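Side-chain contacts in xylooligosaccharide oxidase (Myceliophthora thermophila, PDB 5L6G), which oxidises the C1 hydroxyl of xylose and xylooligosaccharides to lactones with a bicovalently bound FAD, passing the electrons to oxygen to give hydrogen peroxide: residues A[118-123]-A[146-151]; A[206-211]-A[474-479]; A[44-49]-A[58-63]; A[28-33]-A[81-86]. All coordinates share one frame; numbering follows the deposited sequence. Where two conformers were deposited one is given.

Interaction 1 of 4, residues A[118-123]-A[146-151]; sequences VTLDPE and GKRAFS
Leu120 meets Gly146 and Arg148 through a single methyl, CD2. Its CB leaves the strand 118-120 in the direction of 146-151. CG stands anti to the backbone N (chi1 180°), which sets it beside the carbonyl carbon, with CD2 left to reach 146-151. At the branch, Leu120 CD2 takes the contact: it lies 3.8 Å from Arg148 CG and 4.0 Å from the backbone N of Gly146, where helix 135-146 gives way to the strand 148-149. The two side chains cross at about a right angle, and the methyl bears on the aliphatic base of the arginine, at CG. Arg148 bends at both chi2 and chi3, and its NE hydrogen-bonds Thr227 OG1 on the strand 219-229. Gly146 has no CB, and one modelled there would sit tight against Leu120 CD2. Farther along, Asp121 OD1 accepts from the backbone N of Glu123 at 2.8 Å, an Asx turn that bends the chain as it leaves the strand. This is surface packing between an outlying strand of the antiparallel sheet and the helix-to-strand connection beside it, within the PCMH-type FAD-binding domain.

Interaction 2 of 4, residues A[206-211]-A[474-479]; sequences LFWALR and RRIKQQ
Trp208 and Ala209 receive Ile476 where two helices pack together, 204-213 from the PCMH-type FAD-binding region and 470-480 from the C-terminal berberine-bridge-like region. The tight part is small, buried and wholly apolar. Ile476 puts its two branches to separate use: CG1 is anti to the carbonyl carbon (chi1 -65°) and carries CD1 to the indole, while CG2 stands 4.0 Å from Ala209 CB. Ile476 CD1 lies 3.9 Å from CZ3 of Trp208, approaching the six-membered ring at a slant, and it also reaches the methyl of Ala209. The small alanine is consistent with the close backbones, the CA atoms of Ala209 and Ile476 being 7.3 Å apart. Leu473, from the same C-terminal helix, packs against both Trp208 and Ala209, and Arg472 makes a cation-pi contact with the indole.

Away from this patch lies the solvent side: Arg475 and Gln479 are exposed, and the carbonyl O of Gln479 hydrogen-bonds an N-acetylglucosamine of a glycan. Lys477, buried, pairs with Asp481, and Arg474 reaches carbonyls near the C terminus. On the first helix, Arg211 folds back over Phe207, its CD 3.4 Å above the ring centre. The shortest approach between residues 206-211 and 474-479 is that of Trp208 CE3 to Ile476 CD1, at 3.7 Å.

Interaction 3 of 4, residues A[44-49]-A[58-63]; sequences TEWKTD and PYTPAA
Trp46 reaches across from the short helix 45-50 to Thr60, Pro61 and Ala63, in the loop that runs into the strand 63-65 in the FAD-binding PCMH-type region. Taken in order, Glu45 first gives its carbonyl O to Asp49 N at 2.8 Å, a helical bond that spans Trp46. The tryptophan then carries the whole contact. CG lies anti to the backbone N (chi1 179°), and this sends the indole out from the helix so that the far corner of its six-membered ring, CZ2 and CH2, arrives at the loop. The ring meets the loop edge-on: Thr60 CG2 lies near its plane at 4.4 Å from Trp46 CZ2, and Ala63 CA near its plane at 4.1 Å from Trp46 CH2. The side chains of Trp46 and Pro61 slide past each other in opposite directions, with Pro61 CD 3.9 Å from Trp46 CZ2. With an alanine here the indole is gone, and its loss would probably open a gap beside Pro61 and Ala63 and leave residues 44-49 without a side chain reaching 58-63. After Lys47 and Thr48 comes Asp49, buried but turned to other partners: it forms a salt bridge with Arg114 and a hydrogen bond with Thr39. Arg41 and Ile64 also touch the indole, extending the packing around it. At the ring's edge, in its plane, the carbonyl O of Pro61 faces the aromatic carbons, 3.6 Å from Trp46 CH2 and 3.7 Å from Trp46 CZ2.

Interaction 4 of 4, residues A[28-33]-A[81-86]; sequences DECLKN and AEVGVK
Cys30 faces the C-terminal end of helix 70-83 with both its carbon and its sulfur, meeting Val83 and Glu82 respectively. The covalent link comes first: Cys30 SG is joined by a disulfide to Cys79, one turn back from Val83, so the helices 26-33 and 70-83 are stapled together. With CB directed at the partner helix and SG anti to the backbone N (chi1 -171°), the sulfur lies where it can bond to Cys79 and pass Glu82. Apolar packing follows. Cys30 CB touches Val83 CG2 at 3.9 Å, with this branch of the valine anti to its own carbonyl carbon, while Ala26 and Ile27 of the first helix pack on Val83 as well. The CA atoms of Cys30 and Val83 are 7.5 Å apart. A looser neighbour lies beside this: the extended Glu82 brings OE1 to 4.1 Å from Cys30 SG, too far to be called a bond. With the contact lying at the surface and little side-chain area shared, the chemistry suggests that the disulfide probably does most of the holding, and the Cys30 and Val83 carbons fill in next to it.

In the fold
From the N terminus, helix 26-33 opens interaction 4, which closes when the chain reaches the end of helix 70-83. Interaction 3 is nested inside that loop, joining helix 45-50 to the approach of strand 63-65. These two touch, Ala63 CB lying 3.6 Å from Asp28 OD1, with centres about 17 Å apart. The chain then runs on to interaction 1, a short closure spanning helix 135-146 at the surface of the FAD-binding region. Interaction 2 comes last and has by far the longest loop: helix 204-213 waits for helix 470-480, past the eight-stranded antiparallel sheet, tying the FAD-binding region to the C-terminal helix. None of the loops cross.

Interaction 1 of 4, residues A[118-123]-A[146-151]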
loop_
_atom_site.group_PDB
_atom_site.type_symbol
_atom_site.label_atom_id
_atom_site.label_comp_id
_atom_site.label_asym_id
_atom_site.label_seq_id
_atom_site.Cartn_x
_atom_site.Cartn_y
_atom_site.Cartn_z
ATOM N N VAL A 118 12.849 13.058 8.856
ATOM C CA VAL A 118 11.498 13.511 9.120
ATOM C C VAL A 118 11.634 14.767 9.982
ATOM O O VAL A 118 12.249 14.725 11.047
ATOM C CB VAL A 118 10.681 12.419 9.850
ATOM C CG1 VAL A 118 9.316 12.944 10.259
ATOM C CG2 VAL A 118 10.515 11.183 8.959
ATOM N N THR A 119 11.097 15.876 9.488
ATOM C CA THR A 119 11.098 17.160 10.193
ATOM C C THR A 119 9.651 17.510 10.438
ATOM O O THR A 119 8.842 17.431 9.527
ATOM C CB THR A 119 11.718 18.285 9.337
ATOM O OG1 THR A 119 13.078 17.981 9.071
ATOM C CG2 THR A 119 11.649 19.612 10.045
ATOM N N LEU A 120 9.328 17.898 11.665
ATOM C CA LEU A 120 7.982 18.319 11.989
ATOM C C LEU A 120 8.014 19.774 12.395
ATOM O O LEU A 120 8.749 20.154 13.293
ATOM C CB LEU A 120 7.424 17.442 13.107
ATOM C CG LEU A 120 6.005 17.730 13.600
ATOM C CD1 LEU A 120 4.993 17.647 12.471
ATOM C CD2 LEU A 120 5.672 16.755 14.716
ATOM N N ASP A 121 7.233 20.593 11.698
ATOM C CA ASP A 121 7.082 21.995 12.050
ATOM C C ASP A 121 6.197 22.102 13.299
ATOM O O ASP A 121 5.056 21.621 13.292
ATOM C CB ASP A 121 6.459 22.752 10.878
ATOM C CG ASP A 121 6.524 24.268 11.049
ATOM O OD1 ASP A 121 5.850 24.806 11.941
ATOM O OD2 ASP A 121 7.258 24.914 10.287
ATOM N N PRO A 122 6.709 22.725 14.379
ATOM C CA PRO A 122 5.861 22.836 15.578
ATOM C C PRO A 122 4.644 23.744 15.412
ATOM O O PRO A 122 3.689 23.603 16.159
ATOM C CB PRO A 122 6.808 23.418 16.633
ATOM C CG PRO A 122 7.815 24.192 15.838
ATOM C CD PRO A 122 8.009 23.398 14.564
ATOM N N GLU A 123 4.678 24.664 14.452
ATOM C CA GLU A 123 3.574 25.604 14.260
ATOM C C GLU A 123 2.472 24.971 13.424
ATOM O O GLU A 123 1.331 24.813 13.875
ATOM C CB GLU A 123 4.057 26.890 13.567
ATOM C CG GLU A 123 5.174 27.636 14.275
ATOM C CD GLU A 123 4.733 28.310 15.567
ATOM O OE1 GLU A 123 3.594 28.069 16.033
ATOM O OE2 GLU A 123 5.536 29.087 16.128
ATOM N N GLY A 146 5.838 15.778 18.565
ATOM C CA GLY A 146 4.667 16.615 18.781
ATOM C C GLY A 146 3.372 15.875 18.999
ATOM O O GLY A 146 2.310 16.475 18.904
ATOM N N LYS A 147 3.452 14.579 19.288
ATOM C CA LYS A 147 2.257 13.752 19.447
ATOM C C LYS A 147 1.332 13.903 18.236
ATOM O O LYS A 147 0.111 14.057 18.355
ATOM C CB LYS A 147 1.544 14.082 20.759
ATOM C CG LYS A 147 2.371 13.724 21.979
ATOM C CD LYS A 147 1.607 13.979 23.265
ATOM C CE LYS A 147 2.540 13.911 24.465
ATOM N NZ LYS A 147 3.126 12.546 24.591
ATOM N N ARG A 148 1.944 13.849 17.055
ATOM C CA ARG A 148 1.214 13.932 15.806
ATOM C C ARG A 148 1.278 12.602 15.109
ATOM O O ARG A 148 2.075 11.732 15.477
ATOM C CB ARG A 148 1.823 14.998 14.892
ATOM C CG ARG A 148 1.956 16.367 15.529
ATOM C CD ARG A 148 0.599 16.934 15.916
ATOM N NE ARG A 148 -0.204 17.273 14.742
ATOM C CZ ARG A 148 -1.278 18.061 14.758
ATOM N NH1 ARG A 148 -1.719 18.597 15.895
ATOM N NH2 ARG A 148 -1.920 18.309 13.627
ATOM N N ALA A 149 0.434 12.456 14.094
ATOM C CA ALA A 149 0.433 11.282 13.250
ATOM C C ALA A 149 -0.196 11.621 11.923
ATOM O O ALA A 149 -0.845 12.655 11.776
ATOM C CB ALA A 149 -0.352 10.157 13.908
ATOM N N PHE A 150 0.012 10.741 10.948
ATOM C CA PHE A 150 -0.894 10.683 9.819
ATOM C C PHE A 150 -1.388 9.250 9.609
ATOM O O PHE A 150 -0.954 8.319 10.320
ATOM C CB PHE A 150 -0.362 11.373 8.553
ATOM C CG PHE A 150 0.840 10.743 7.907
ATOM C CD1 PHE A 150 0.706 9.711 6.994
ATOM C CD2 PHE A 150 2.102 11.291 8.110
ATOM C CE1 PHE A 150 1.815 9.180 6.357
ATOM C CE2 PHE A 150 3.219 10.772 7.469
ATOM C CZ PHE A 150 3.071 9.717 6.588
ATOM N N SER A 151 -2.354 9.081 8.715
ATOM C CA SER A 151 -2.935 7.766 8.498
ATOM C C SER A 151 -2.081 6.939 7.535
ATOM O O SER A 151 -1.872 7.331 6.406
ATOM C CB SER A 151 -4.346 7.914 7.937
ATOM O OG SER A 151 -5.040 6.685 8.024
#

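Interaction 2 of 4, residues A[206-211]-A[474-479]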
loop_
_atom_site.group_PDB
_atom_site.type_symbol
_atom_site.label_atom_id
_atom_site.label_comp_id
_atom_site.label_asym_id
_atom_site.label_seq_id
_atom_site.Cartn_x
_atom_site.Cartn_y
_atom_site.Cartn_z
ATOM N N LEU A 206 -0.223 16.912 -12.008
ATOM C CA LEU A 206 0.790 16.027 -11.452
ATOM C C LEU A 206 0.414 15.650 -10.026
ATOM O O LEU A 206 0.552 14.498 -9.632
ATOM C CB LEU A 206 2.169 16.704 -11.481
ATOM C CG LEU A 206 3.291 15.991 -10.718
ATOM C CD1 LEU A 206 3.450 14.558 -11.195
ATOM C CD2 LEU A 206 4.597 16.748 -10.873
ATOM N N PHE A 207 -0.072 16.616 -9.259
ATOM C CA PHE A 207 -0.494 16.341 -7.894
ATOM C C PHE A 207 -1.601 15.294 -7.901
ATOM O O PHE A 207 -1.576 14.337 -7.134
ATOM C CB PHE A 207 -0.970 17.618 -7.221
ATOM C CG PHE A 207 -1.035 17.513 -5.733
ATOM C CD1 PHE A 207 0.072 17.077 -5.019
ATOM C CD2 PHE A 207 -2.174 17.850 -5.050
ATOM C CE1 PHE A 207 0.034 16.979 -3.638
ATOM C CE2 PHE A 207 -2.221 17.761 -3.661
ATOM C CZ PHE A 207 -1.109 17.323 -2.963
ATOM N N TRP A 208 -2.553 15.464 -8.810
ATOM C CA TRP A 208 -3.608 14.470 -9.021
ATOM C C TRP A 208 -3.003 13.111 -9.390
ATOM O O TRP A 208 -3.303 12.110 -8.745
ATOM C CB TRP A 208 -4.590 14.967 -10.099
ATOM C CG TRP A 208 -5.731 14.025 -10.376
ATOM C CD1 TRP A 208 -6.940 14.005 -9.768
ATOM C CD2 TRP A 208 -5.751 12.968 -11.345
ATOM N NE1 TRP A 208 -7.724 13.004 -10.296
ATOM C CE2 TRP A 208 -7.007 12.347 -11.259
ATOM C CE3 TRP A 208 -4.823 12.486 -12.271
ATOM C CZ2 TRP A 208 -7.361 11.278 -12.066
ATOM C CZ3 TRP A 208 -5.177 11.431 -13.076
ATOM C CH2 TRP A 208 -6.429 10.830 -12.965
ATOM N N ALA A 209 -2.121 13.070 -10.389
ATOM C CA ALA A 209 -1.545 11.793 -10.832
ATOM C C ALA A 209 -0.704 11.107 -9.740
ATOM O O ALA A 209 -0.792 9.890 -9.549
ATOM C CB ALA A 209 -0.736 11.967 -12.109
ATOM N N LEU A 210 0.069 11.887 -8.987
ATOM C CA LEU A 210 0.876 11.342 -7.900
ATOM C C LEU A 210 0.065 10.616 -6.852
ATOM O O LEU A 210 0.541 9.635 -6.262
ATOM C CB LEU A 210 1.637 12.444 -7.157
ATOM C CG LEU A 210 2.791 13.117 -7.882
ATOM C CD1 LEU A 210 3.346 14.230 -7.000
ATOM C CD2 LEU A 210 3.865 12.105 -8.245
ATOM N N ARG A 211 -1.133 11.135 -6.595
ATOM C CA ARG A 211 -1.902 10.718 -5.465
ATOM C C ARG A 211 -2.765 9.518 -5.798
ATOM O O ARG A 211 -3.998 9.591 -5.729
ATOM C CB ARG A 211 -2.691 11.907 -4.893
ATOM C CG ARG A 211 -1.760 12.692 -3.986
ATOM C CD ARG A 211 -2.051 14.144 -3.898
ATOM N NE ARG A 211 -3.345 14.496 -3.356
ATOM C CZ ARG A 211 -4.365 14.962 -4.064
ATOM N NH1 ARG A 211 -4.300 15.055 -5.393
ATOM N NH2 ARG A 211 -5.479 15.325 -3.432
ATOM N N ARG A 474 -3.093 8.247 -18.348
ATOM C CA ARG A 474 -2.329 8.006 -19.587
ATOM C C ARG A 474 -1.982 9.320 -20.285
ATOM O O ARG A 474 -0.895 9.470 -20.860
ATOM C CB ARG A 474 -3.097 7.089 -20.532
ATOM C CG ARG A 474 -3.215 5.672 -20.015
ATOM C CD ARG A 474 -3.712 4.708 -21.070
ATOM N NE ARG A 474 -2.745 4.589 -22.166
ATOM C CZ ARG A 474 -2.986 3.986 -23.326
ATOM N NH1 ARG A 474 -4.173 3.437 -23.565
ATOM N NH2 ARG A 474 -2.037 3.935 -24.259
ATOM N N ARG A 475 -2.891 10.283 -20.217
ATOM C CA ARG A 475 -2.633 11.586 -20.818
ATOM C C ARG A 475 -1.513 12.312 -20.094
ATOM O O ARG A 475 -0.625 12.854 -20.733
ATOM C CB ARG A 475 -3.900 12.432 -20.879
ATOM C CG ARG A 475 -4.918 11.888 -21.868
ATOM C CD ARG A 475 -6.010 12.886 -22.196
ATOM N NE ARG A 475 -6.814 13.224 -21.015
ATOM C CZ ARG A 475 -7.857 12.530 -20.567
ATOM N NH1 ARG A 475 -8.257 11.418 -21.177
ATOM N NH2 ARG A 475 -8.510 12.959 -19.490
ATOM N N ILE A 476 -1.548 12.304 -18.765
ATOM C CA ILE A 476 -0.500 12.951 -17.968
ATOM C C ILE A 476 0.822 12.214 -18.166
ATOM O O ILE A 476 1.886 12.814 -18.206
ATOM C CB ILE A 476 -0.894 13.032 -16.473
ATOM C CG1 ILE A 476 -2.110 13.940 -16.317
ATOM C CG2 ILE A 476 0.218 13.629 -15.633
ATOM C CD1 ILE A 476 -2.753 13.862 -14.961
ATOM N N LYS A 477 0.758 10.900 -18.326
ATOM C CA LYS A 477 1.976 10.125 -18.552
ATOM C C LYS A 477 2.700 10.540 -19.838
ATOM O O LYS A 477 3.914 10.689 -19.853
ATOM C CB LYS A 477 1.644 8.636 -18.571
ATOM C CG LYS A 477 2.812 7.706 -18.845
ATOM C CD LYS A 477 3.851 7.697 -17.734
ATOM C CE LYS A 477 4.975 6.734 -18.109
ATOM N NZ LYS A 477 5.918 6.508 -16.987
ATOM N N GLN A 478 1.952 10.716 -20.912
ATOM C CA GLN A 478 2.541 11.178 -22.169
ATOM C C GLN A 478 3.168 12.558 -21.975
ATOM O O GLN A 478 4.220 12.854 -22.540
ATOM C CB GLN A 478 1.472 11.170 -23.266
ATOM C CG GLN A 478 1.964 11.510 -24.651
ATOM C CD GLN A 478 2.131 12.999 -24.872
ATOM O OE1 GLN A 478 1.510 13.821 -24.190
ATOM N NE2 GLN A 478 2.999 13.359 -25.806
ATOM N N GLN A 479 2.551 13.393 -21.135
ATOM C CA GLN A 479 3.053 14.746 -20.930
ATOM C C GLN A 479 4.311 14.792 -20.096
ATOM O O GLN A 479 5.174 15.627 -20.356
ATOM C CB GLN A 479 2.007 15.639 -20.274
ATOM C CG GLN A 479 0.851 16.032 -21.178
ATOM C CD GLN A 479 -0.287 16.646 -20.381
ATOM O OE1 GLN A 479 -0.465 16.344 -19.216
ATOM N NE2 GLN A 479 -1.055 17.515 -21.012
#

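Interaction 3 of 4, residues A[44-49]-A[58-63]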
loop_
_atom_site.group_PDB
_atom_site.type_symbol
_atom_site.label_atom_id
_atom_site.label_comp_id
_atom_site.label_asym_id
_atom_site.label_seq_id
_atom_site.Cartn_x
_atom_site.Cartn_y
_atom_site.Cartn_z
ATOM N N THR A 44 29.734 -5.402 -0.553
ATOM C CA THR A 44 28.843 -6.138 0.353
ATOM C C THR A 44 27.415 -5.615 0.288
ATOM O O THR A 44 26.461 -6.386 0.436
ATOM C CB THR A 44 29.312 -6.014 1.827
ATOM O OG1 THR A 44 30.610 -6.599 1.976
ATOM C CG2 THR A 44 28.328 -6.691 2.798
ATOM N N GLU A 45 27.267 -4.311 0.059
ATOM C CA GLU A 45 25.965 -3.649 0.188
ATOM C C GLU A 45 25.083 -3.868 -1.026
ATOM O O GLU A 45 23.914 -3.513 -0.982
ATOM C CB GLU A 45 26.114 -2.141 0.402
ATOM C CG GLU A 45 26.994 -1.765 1.576
ATOM C CD GLU A 45 28.465 -1.873 1.235
ATOM O OE1 GLU A 45 28.948 -1.080 0.383
ATOM O OE2 GLU A 45 29.131 -2.770 1.798
ATOM N N TRP A 46 25.644 -4.411 -2.108
ATOM C CA TRP A 46 24.869 -4.714 -3.302
ATOM C C TRP A 46 23.746 -5.667 -2.954
ATOM O O TRP A 46 22.583 -5.405 -3.256
ATOM C CB TRP A 46 25.739 -5.357 -4.375
ATOM C CG TRP A 46 24.961 -5.706 -5.596
ATOM C CD1 TRP A 46 24.360 -6.904 -5.876
ATOM C CD2 TRP A 46 24.659 -4.838 -6.689
ATOM N NE1 TRP A 46 23.718 -6.833 -7.088
ATOM C CE2 TRP A 46 23.889 -5.579 -7.610
ATOM C CE3 TRP A 46 24.973 -3.511 -6.986
ATOM C CZ2 TRP A 46 23.432 -5.031 -8.812
ATOM C CZ3 TRP A 46 24.534 -2.973 -8.182
ATOM C CH2 TRP A 46 23.763 -3.731 -9.079
ATOM N N LYS A 47 24.115 -6.772 -2.313
ATOM C CA LYS A 47 23.166 -7.807 -1.928
ATOM C C LYS A 47 22.018 -7.180 -1.146
ATOM O O LYS A 47 20.854 -7.399 -1.459
ATOM C CB LYS A 47 23.882 -8.885 -1.095
ATOM C CG LYS A 47 23.005 -10.046 -0.646
ATOM C CD LYS A 47 22.801 -11.072 -1.750
ATOM C CE LYS A 47 21.857 -12.178 -1.289
ATOM N NZ LYS A 47 21.403 -13.037 -2.419
ATOM N N THR A 48 22.350 -6.362 -0.158
ATOM C CA THR A 48 21.350 -5.709 0.667
ATOM C C THR A 48 20.490 -4.772 -0.158
ATOM O O THR A 48 19.263 -4.870 -0.144
ATOM C CB THR A 48 22.032 -4.898 1.777
ATOM O OG1 THR A 48 22.774 -5.795 2.600
ATOM C CG2 THR A 48 21.026 -4.154 2.628
ATOM N N ASP A 49 21.133 -3.867 -0.896
ATOM C CA ASP A 49 20.386 -2.865 -1.663
ATOM C C ASP A 49 19.539 -3.467 -2.784
ATOM O O ASP A 49 18.451 -2.973 -3.077
ATOM C CB ASP A 49 21.342 -1.804 -2.230
ATOM C CG ASP A 49 21.810 -0.812 -1.166
ATOM O OD1 ASP A 49 21.185 -0.759 -0.080
ATOM O OD2 ASP A 49 22.790 -0.077 -1.408
ATOM N N PRO A 58 13.554 -11.824 -7.106
ATOM C CA PRO A 58 14.751 -11.052 -7.160
ATOM C C PRO A 58 14.950 -10.554 -8.581
ATOM O O PRO A 58 14.586 -11.254 -9.542
ATOM C CB PRO A 58 15.829 -12.061 -6.803
ATOM C CG PRO A 58 15.312 -13.345 -7.376
ATOM C CD PRO A 58 13.828 -13.276 -7.170
ATOM N N TYR A 59 15.483 -9.343 -8.699
ATOM C CA TYR A 59 15.949 -8.827 -9.968
ATOM C C TYR A 59 17.322 -8.245 -9.781
ATOM O O TYR A 59 17.675 -7.802 -8.695
ATOM C CB TYR A 59 14.993 -7.781 -10.524
ATOM C CG TYR A 59 13.651 -8.369 -10.863
ATOM C CD1 TYR A 59 13.522 -9.292 -11.899
ATOM C CD2 TYR A 59 12.510 -8.051 -10.112
ATOM C CE1 TYR A 59 12.306 -9.847 -12.221
ATOM C CE2 TYR A 59 11.287 -8.609 -10.410
ATOM C CZ TYR A 59 11.192 -9.501 -11.461
ATOM O OH TYR A 59 9.997 -10.044 -11.760
ATOM N N THR A 60 18.102 -8.289 -10.842
ATOM C CA THR A 60 19.433 -7.721 -10.841
ATOM C C THR A 60 19.445 -6.359 -11.537
ATOM O O THR A 60 19.304 -6.302 -12.759
ATOM C CB THR A 60 20.385 -8.658 -11.570
ATOM O OG1 THR A 60 20.263 -9.973 -11.002
ATOM C CG2 THR A 60 21.788 -8.160 -11.446
ATOM N N PRO A 61 19.611 -5.269 -10.768
ATOM C CA PRO A 61 19.666 -3.941 -11.354
ATOM C C PRO A 61 20.863 -3.750 -12.253
ATOM O O PRO A 61 21.901 -4.391 -12.068
ATOM C CB PRO A 61 19.808 -3.022 -10.128
ATOM C CG PRO A 61 19.151 -3.788 -9.036
ATOM C CD PRO A 61 19.592 -5.191 -9.296
ATOM N N ALA A 62 20.722 -2.855 -13.217
ATOM C CA ALA A 62 21.880 -2.368 -13.966
ATOM C C ALA A 62 22.892 -1.719 -13.019
ATOM O O ALA A 62 24.105 -1.877 -13.162
ATOM C CB ALA A 62 21.420 -1.376 -15.014
ATOM N N ALA A 63 22.368 -0.973 -12.055
ATOM C CA ALA A 63 23.190 -0.249 -11.104
ATOM C C ALA A 63 22.276 0.283 -10.023
ATOM O O ALA A 63 21.059 0.319 -10.183
ATOM C CB ALA A 63 23.922 0.901 -11.776
#

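Interaction 4 of 4, residues A[28-33]-A[81-86]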
loop_
_atom_site.group_PDB
_atom_site.type_symbol
_atom_site.label_atom_id
_atom_site.label_comp_id
_atom_site.label_asym_id
_atom_site.label_seq_id
_atom_site.Cartn_x
_atom_site.Cartn_y
_atom_site.Cartn_z
ATOM N N ASP A 28 27.263 3.166 -15.187
ATOM C CA ASP A 28 28.165 3.285 -14.035
ATOM C C ASP A 28 29.090 4.467 -14.207
ATOM O O ASP A 28 29.290 5.257 -13.295
ATOM C CB ASP A 28 28.957 2.001 -13.865
ATOM C CG ASP A 28 28.071 0.807 -13.764
ATOM O OD1 ASP A 28 27.372 0.682 -12.738
ATOM O OD2 ASP A 28 28.039 0.004 -14.731
ATOM N N GLU A 29 29.638 4.582 -15.406
ATOM C CA GLU A 29 30.492 5.695 -15.747
ATOM C C GLU A 29 29.736 7.016 -15.691
ATOM O O GLU A 29 30.288 8.014 -15.253
ATOM C CB GLU A 29 31.080 5.491 -17.135
ATOM C CG GLU A 29 32.004 4.294 -17.242
ATOM C CD GLU A 29 33.036 4.226 -16.116
ATOM O OE1 GLU A 29 33.722 5.249 -15.846
ATOM O OE2 GLU A 29 33.151 3.134 -15.495
ATOM N N CYS A 30 28.488 7.026 -16.145
ATOM C CA CYS A 30 27.691 8.261 -16.102
ATOM C C CYS A 30 27.518 8.726 -14.650
ATOM O O CYS A 30 27.724 9.891 -14.311
ATOM C CB CYS A 30 26.309 8.055 -16.722
ATOM S SG CYS A 30 25.434 9.615 -16.921
ATOM N N LEU A 31 27.142 7.793 -13.795
ATOM C CA LEU A 31 26.901 8.118 -12.389
ATOM C C LEU A 31 28.175 8.599 -11.695
ATOM O O LEU A 31 28.140 9.537 -10.887
ATOM C CB LEU A 31 26.321 6.896 -11.681
ATOM C CG LEU A 31 24.916 6.479 -12.135
ATOM C CD1 LEU A 31 24.558 5.107 -11.572
ATOM C CD2 LEU A 31 23.857 7.498 -11.724
ATOM N N LYS A 32 29.301 7.982 -12.045
ATOM C CA LYS A 32 30.575 8.348 -11.458
ATOM C C LYS A 32 30.924 9.777 -11.863
ATOM O O LYS A 32 31.219 10.602 -10.999
ATOM C CB LYS A 32 31.665 7.385 -11.915
ATOM C CG LYS A 32 32.999 7.569 -11.221
ATOM C CD LYS A 32 33.941 6.454 -11.633
ATOM C CE LYS A 32 35.371 6.739 -11.206
ATOM N NZ LYS A 32 35.498 6.661 -9.720
ATOM N N ASN A 33 30.863 10.075 -13.164
ATOM C CA ASN A 33 31.191 11.432 -13.633
ATOM C C ASN A 33 30.226 12.442 -13.043
ATOM O O ASN A 33 30.611 13.565 -12.747
ATOM C CB ASN A 33 31.159 11.573 -15.156
ATOM C CG ASN A 33 31.291 13.024 -15.600
ATOM O OD1 ASN A 33 32.350 13.640 -15.449
ATOM N ND2 ASN A 33 30.207 13.589 -16.120
ATOM N N ALA A 81 18.466 8.460 -18.503
ATOM C CA ALA A 81 17.955 9.012 -19.753
ATOM C C ALA A 81 19.044 9.082 -20.827
ATOM O O ALA A 81 18.810 8.695 -21.967
ATOM C CB ALA A 81 17.370 10.390 -19.530
ATOM N N GLU A 82 20.204 9.621 -20.460
ATOM C CA GLU A 82 21.321 9.782 -21.378
ATOM C C GLU A 82 21.863 8.433 -21.878
ATOM O O GLU A 82 22.139 8.265 -23.063
ATOM C CB GLU A 82 22.418 10.629 -20.691
ATOM C CG GLU A 82 23.766 10.723 -21.385
ATOM C CD GLU A 82 24.748 11.574 -20.581
ATOM O OE1 GLU A 82 24.286 12.398 -19.750
ATOM O OE2 GLU A 82 25.973 11.396 -20.763
ATOM N N VAL A 83 22.021 7.490 -20.959
ATOM C CA VAL A 83 22.604 6.183 -21.252
ATOM C C VAL A 83 21.595 5.276 -21.960
ATOM O O VAL A 83 21.973 4.483 -22.833
ATOM C CB VAL A 83 23.137 5.558 -19.944
ATOM C CG1 VAL A 83 23.299 4.055 -20.026
ATOM C CG2 VAL A 83 24.449 6.224 -19.568
ATOM N N GLY A 84 20.320 5.390 -21.585
ATOM C CA GLY A 84 19.262 4.660 -22.262
ATOM C C GLY A 84 18.931 3.393 -21.520
ATOM O O GLY A 84 18.863 2.315 -22.105
ATOM N N VAL A 85 18.738 3.524 -20.209
ATOM C CA VAL A 85 18.244 2.448 -19.387
ATOM C C VAL A 85 17.056 3.018 -18.615
ATOM O O VAL A 85 16.890 4.231 -18.500
ATOM C CB VAL A 85 19.326 1.857 -18.433
ATOM C CG1 VAL A 85 20.492 1.242 -19.232
ATOM C CG2 VAL A 85 19.856 2.899 -17.452
ATOM N N LYS A 86 16.203 2.133 -18.138
ATOM C CA LYS A 86 15.056 2.528 -17.354
ATOM C C LYS A 86 15.533 2.790 -15.936
ATOM O O LYS A 86 16.607 2.314 -15.551
ATOM C CB LYS A 86 14.002 1.433 -17.379
ATOM C CG LYS A 86 13.505 1.094 -18.768
ATOM C CD LYS A 86 12.899 2.288 -19.478
ATOM C CE LYS A 86 12.309 1.865 -20.820
ATOM N NZ LYS A 86 11.632 2.982 -21.541
#